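PDB 1YWM: C protein alpha-antigen from Streptococcus agalactiae, which may contribute to virulence and to immunity as a cell-wall-anchored surface protein of group B Streptococcus, represented here by its N-terminal domain. Local coordinates for residues D54-I59 against A67-R72. Residues are numbered along the deposited sequence; the frame is centred on the assembly and turned at random.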
loop_
_atom_site.group_PDB
_atom_site.type_symbol
_atom_site.label_atom_id
_atom_site.label_comp_id
_atom_site.label_asym_id
_atom_site.label_seq_id
_atom_site.Cartn_x
_atom_site.Cartn_y
_atom_site.Cartn_z
ATOM N N ASP A 54 -1.990 -1.180 -11.643
ATOM C CA ASP A 54 -2.001 -0.527 -12.930
ATOM C C ASP A 54 -2.371 0.931 -12.699
ATOM O O ASP A 54 -3.538 1.237 -12.440
ATOM C CB ASP A 54 -3.052 -1.176 -13.829
ATOM C CG ASP A 54 -3.188 -0.458 -15.160
ATOM O OD1 ASP A 54 -4.018 -0.897 -15.975
ATOM O OD2 ASP A 54 -2.526 0.568 -15.450
ATOM N N PRO A 55 -1.379 1.834 -12.752
ATOM C CA PRO A 55 -1.632 3.255 -12.456
ATOM C C PRO A 55 -2.720 3.868 -13.331
ATOM O O PRO A 55 -3.409 4.798 -12.878
ATOM C CB PRO A 55 -0.280 3.932 -12.715
ATOM C CG PRO A 55 0.735 2.817 -12.478
ATOM C CD PRO A 55 0.038 1.573 -13.082
ATOM N N LEU A 56 -2.900 3.346 -14.544
ATOM C CA LEU A 56 -3.971 3.869 -15.420
ATOM C C LEU A 56 -5.354 3.642 -14.867
ATOM O O LEU A 56 -6.305 4.355 -15.212
ATOM C CB LEU A 56 -3.855 3.331 -16.848
ATOM C CG LEU A 56 -2.638 3.802 -17.662
ATOM C CD1 LEU A 56 -2.677 3.242 -19.100
ATOM C CD2 LEU A 56 -2.506 5.330 -17.669
ATOM N N GLN A 57 -5.489 2.654 -13.982
ATOM C CA GLN A 57 -6.796 2.394 -13.392
ATOM C C GLN A 57 -7.133 3.400 -12.287
ATOM O O GLN A 57 -8.260 3.423 -11.807
ATOM C CB GLN A 57 -6.906 0.927 -12.916
ATOM C CG GLN A 57 -6.936 -0.070 -14.085
ATOM C CD GLN A 57 -6.862 -1.529 -13.665
ATOM O OE1 GLN A 57 -7.008 -1.860 -12.487
ATOM N NE2 GLN A 57 -6.629 -2.408 -14.638
ATOM N N LEU A 58 -6.182 4.275 -11.937
ATOM C CA LEU A 58 -6.401 5.256 -10.874
ATOM C C LEU A 58 -6.980 6.556 -11.404
ATOM O O LEU A 58 -7.249 7.481 -10.642
ATOM C CB LEU A 58 -5.095 5.514 -10.104
ATOM C CG LEU A 58 -4.389 4.248 -9.560
ATOM C CD1 LEU A 58 -3.062 4.620 -8.871
ATOM C CD2 LEU A 58 -5.329 3.529 -8.580
ATOM N N ILE A 59 -7.179 6.630 -12.719
ATOM C CA ILE A 59 -7.776 7.831 -13.295
ATOM C C ILE A 59 -8.947 7.507 -14.199
ATOM O O ILE A 59 -9.057 6.390 -14.707
ATOM C CB ILE A 59 -6.746 8.649 -14.062
ATOM C CG1 ILE A 59 -6.069 7.790 -15.135
ATOM C CG2 ILE A 59 -5.759 9.311 -13.097
ATOM C CD1 ILE A 59 -5.835 8.559 -16.392
ATOM N N ALA A 67 -3.972 8.369 -21.630
ATOM C CA ALA A 67 -3.033 8.845 -20.614
ATOM C C ALA A 67 -1.828 7.939 -20.609
ATOM O O ALA A 67 -1.961 6.745 -20.879
ATOM C CB ALA A 67 -3.711 8.839 -19.227
ATOM N N LYS A 68 -0.654 8.518 -20.374
ATOM C CA LYS A 68 0.558 7.733 -20.146
ATOM C C LYS A 68 1.096 8.234 -18.818
ATOM O O LYS A 68 1.180 9.447 -18.601
ATOM C CB LYS A 68 1.592 7.910 -21.273
ATOM C CG LYS A 68 2.943 7.243 -20.922
ATOM C CD LYS A 68 3.743 6.632 -22.082
ATOM C CE LYS A 68 4.534 5.382 -21.609
ATOM N NZ LYS A 68 5.991 5.561 -21.374
ATOM N N TYR A 69 1.382 7.314 -17.899
ATOM C CA TYR A 69 1.878 7.747 -16.584
ATOM C C TYR A 69 3.384 7.849 -16.541
ATOM O O TYR A 69 4.092 7.167 -17.285
ATOM C CB TYR A 69 1.378 6.813 -15.476
ATOM C CG TYR A 69 1.847 5.386 -15.539
ATOM C CD1 TYR A 69 1.017 4.377 -16.050
ATOM C CD2 TYR A 69 3.088 5.032 -15.031
ATOM C CE1 TYR A 69 1.453 3.027 -16.069
ATOM C CE2 TYR A 69 3.537 3.722 -15.057
ATOM C CZ TYR A 69 2.701 2.725 -15.557
ATOM O OH TYR A 69 3.181 1.438 -15.552
ATOM N N VAL A 70 3.890 8.706 -15.654
ATOM C CA VAL A 70 5.330 8.841 -15.497
ATOM C C VAL A 70 5.525 9.069 -14.031
ATOM O O VAL A 70 4.870 9.933 -13.441
ATOM C CB VAL A 70 5.963 10.093 -16.246
ATOM C CG1 VAL A 70 7.520 9.969 -16.177
ATOM C CG2 VAL A 70 5.511 10.166 -17.668
ATOM N N PHE A 71 6.428 8.293 -13.450
ATOM C CA PHE A 71 6.836 8.511 -12.063
ATOM C C PHE A 71 8.134 9.306 -12.076
ATOM O O PHE A 71 8.977 9.131 -12.967
ATOM C CB PHE A 71 7.115 7.153 -11.368
ATOM C CG PHE A 71 5.893 6.292 -11.174
ATOM C CD1 PHE A 71 5.688 5.160 -11.958
ATOM C CD2 PHE A 71 4.969 6.583 -10.171
ATOM C CE1 PHE A 71 4.573 4.326 -11.765
ATOM C CE2 PHE A 71 3.828 5.762 -9.983
ATOM C CZ PHE A 71 3.643 4.629 -10.775
ATOM N N ARG A 72 8.315 10.153 -11.072
ATOM C CA ARG A 72 9.602 10.783 -10.851
ATOM C C ARG A 72 9.984 10.455 -9.412
ATOM O O ARG A 72 9.205 10.734 -8.489
ATOM C CB ARG A 72 9.421 12.295 -10.971
ATOM C CG ARG A 72 10.663 13.059 -10.614
ATOM C CD ARG A 72 11.681 13.005 -11.680
ATOM N NE ARG A 72 12.896 13.748 -11.351
ATOM C CZ ARG A 72 13.985 13.705 -12.096
ATOM N NH1 ARG A 72 13.973 13.001 -13.234
ATOM N NH2 ARG A 72 15.082 14.393 -11.732
#
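Pro55 covers one face of the Tyr69 ring with its CB-CG-CD edge, the pyrrolidine tilted rather than flat, in a proline-aromatic CH-pi contact. Its CG sits almost straight above the middle of the ring, 3.6 Å from the centroid and 12° off the normal. On either side of that point the pyrrolidine follows the phenol lengthwise: CB rests on Tyr69 CD1 at 3.6 Å, and CD reaches the hydroxyl end, 3.6 Å from Tyr69 CE1. Tyr69 offers this face because its CG stands between the backbone N and the carbonyl carbon (chi1 64°), which raises the ring from the strand beside the proline. The far end is fixed too, as Tyr69 OH is hydrogen-bonded to the backbone N of Val81. The same Pro55 CG also meets a second ring, 3.8 Å from Phe71 CZ, so one methylene is shared by two aromatics.

Leu56 comes to the tyrosine differently, at about a right angle, with CD2 in the ring plane at the edge, 4.0 Å from Tyr69 CD1. That methyl also lies against the strand backbone, 3.6 Å from Ala67 O. Beyond it, Ile59 CD1 touches Ala67 CB at 3.6 Å and closes the row at the start of the segment 67-72.

The short 3-10 turn that presents Pro55 and Leu56 is braced from within. Asp54 OD2 accepts from Leu56 N in an Asx turn, the N-H arriving from above the carboxylate plane, while Gln57 N bonds back to Asp54 O. Pro55 O in turn receives Tyr94 OH from strand 88-97, the neighbour of strand 66-73. The contact thus packs the 3-10 turn leading into strand 59-61 across a face of the larger sheet, apolar packing within the fibronectin-like beta sandwich of this N-terminal domain.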